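Local structure of CBS domain protein (Bacillus anthracis, 3LQN) at residues 26-31 against 49-54. The protein is of unknown function but carries a pair of CBS domains, modules that in many relatives bind adenosine nucleotides and regulate partner proteins or domains. Residues are numbered along the deposited sequence; the frame is centred on the assembly and turned at random.
Sequences KVAHVQ and SAIPVL
Val30 reaches Pro52 and Leu54 through its backbone, its amide and its carbonyl gripping the strand 50-54 on either side of Val53. Val30 N donates to Pro52 O at 3.2 Å, and Leu54 N donates to Val30 O at 2.9 Å. The CA of Val53 also leans on Val30 O, giving that oxygen a second, weaker C-H contact. The touching parts as a whole run 50° apart, and away from this single bridge side chains make most of the contact.

Ile51 fills the angle between the two segments. Ile51 CB lies 3.3 Å from Ala28 O; CG2 borders the same oxygen and, more loosely, the methyl of Ala28; CG1, set between the backbone N and carbonyl carbon (chi1 54°), carries Ile51 CD1 past the carbonyl carbon of His29 to Val30 CG1, 3.8 Å away, the two side chains crossing at about a right angle. Ala28 O is thus buried against carbon, with Pro52 CD also close by and no hydrogen-bond partner. At the CD edge of the proline ring, nearly level with it, comes Val27 CG1, 3.7 Å from Pro52 CD. At the far end, Leu54 CD1 sits over one face of the His29 ring, offset toward its rim, in a CH-pi contact 3.9 Å from the centroid; Tyr58 meets the same imidazole with its plane steeply inclined.

Helix 36-46 covers Ala28 and Ile51 through Val42, while strand 60-65 pairs with the other edge of 50-54. A loop leading into the first long helix and adding a short parallel bridge to the following beta-hairpin is characteristic of the beta-alpha-beta-beta-alpha CBS fold.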
# COMPACT_ATOMS: atom_id res chain seq x y z
N LYS A 26 14.40 1.49 -11.87
CA LYS A 26 13.09 0.94 -12.14
C LYS A 26 12.01 1.72 -11.37
O LYS A 26 10.86 1.32 -11.34
CB LYS A 26 13.03 -0.51 -11.69
CG LYS A 26 14.07 -1.41 -12.43
CD LYS A 26 13.94 -2.86 -11.98
CE LYS A 26 15.05 -3.72 -12.62
NZ LYS A 26 14.99 -5.11 -12.05
N VAL A 27 12.43 2.78 -10.68
CA VAL A 27 11.50 3.52 -9.80
C VAL A 27 11.29 4.92 -10.32
O VAL A 27 12.25 5.66 -10.54
CB VAL A 27 12.06 3.60 -8.35
CG1 VAL A 27 11.08 4.32 -7.40
CG2 VAL A 27 12.36 2.17 -7.83
N ALA A 28 10.02 5.32 -10.50
CA ALA A 28 9.73 6.70 -10.89
C ALA A 28 10.07 7.64 -9.73
O ALA A 28 10.08 7.19 -8.56
CB ALA A 28 8.25 6.87 -11.30
N HIS A 29 10.33 8.90 -10.06
CA HIS A 29 10.59 9.97 -9.07
C HIS A 29 10.04 11.31 -9.56
O HIS A 29 9.66 11.44 -10.74
CB HIS A 29 12.13 10.06 -8.79
CG HIS A 29 12.95 10.41 -9.99
ND1 HIS A 29 13.65 9.47 -10.72
CD2 HIS A 29 13.25 11.61 -10.56
CE1 HIS A 29 14.30 10.06 -11.70
NE2 HIS A 29 14.08 11.36 -11.63
N VAL A 30 9.99 12.29 -8.66
CA VAL A 30 9.72 13.68 -8.99
C VAL A 30 10.72 14.58 -8.24
O VAL A 30 11.49 14.10 -7.41
CB VAL A 30 8.23 14.07 -8.64
CG1 VAL A 30 7.28 13.36 -9.61
CG2 VAL A 30 7.91 13.69 -7.18
N GLN A 31 10.63 15.89 -8.46
CA GLN A 31 11.44 16.93 -7.80
C GLN A 31 10.59 17.85 -6.95
O GLN A 31 9.41 17.96 -7.20
CB GLN A 31 12.14 17.78 -8.88
CG GLN A 31 13.11 16.97 -9.68
CD GLN A 31 14.18 17.83 -10.32
OE1 GLN A 31 15.37 17.57 -10.17
NE2 GLN A 31 13.76 18.89 -11.00
N SER A 49 2.60 3.37 -5.27
CA SER A 49 1.69 4.10 -4.41
C SER A 49 2.48 5.21 -3.77
O SER A 49 1.90 6.16 -3.25
CB SER A 49 1.12 3.20 -3.32
OG SER A 49 2.21 2.57 -2.65
N ALA A 50 3.80 5.09 -3.83
CA ALA A 50 4.67 6.17 -3.42
C ALA A 50 5.95 6.21 -4.27
O ALA A 50 6.46 5.19 -4.76
CB ALA A 50 4.99 6.05 -1.87
N ILE A 51 6.52 7.40 -4.39
CA ILE A 51 7.78 7.57 -5.11
C ILE A 51 8.66 8.56 -4.40
O ILE A 51 8.16 9.44 -3.67
CB ILE A 51 7.57 8.03 -6.58
CG1 ILE A 51 6.71 9.31 -6.61
CG2 ILE A 51 6.97 6.91 -7.39
CD1 ILE A 51 6.63 9.99 -8.00
N PRO A 52 9.99 8.43 -4.58
CA PRO A 52 10.91 9.38 -3.95
C PRO A 52 10.85 10.74 -4.61
O PRO A 52 10.56 10.86 -5.81
CB PRO A 52 12.30 8.76 -4.24
CG PRO A 52 12.09 7.93 -5.53
CD PRO A 52 10.69 7.36 -5.33
N VAL A 53 11.05 11.75 -3.77
CA VAL A 53 11.35 13.11 -4.23
C VAL A 53 12.86 13.37 -4.23
O VAL A 53 13.48 13.28 -3.17
CB VAL A 53 10.63 14.12 -3.30
CG1 VAL A 53 10.78 15.54 -3.87
CG2 VAL A 53 9.11 13.71 -3.15
N LEU A 54 13.47 13.68 -5.38
CA LEU A 54 14.92 13.76 -5.52
C LEU A 54 15.30 15.19 -5.88
O LEU A 54 14.48 15.93 -6.41
CB LEU A 54 15.43 12.85 -6.65
CG LEU A 54 15.08 11.35 -6.46
CD1 LEU A 54 15.73 10.60 -7.67
CD2 LEU A 54 15.57 10.79 -5.11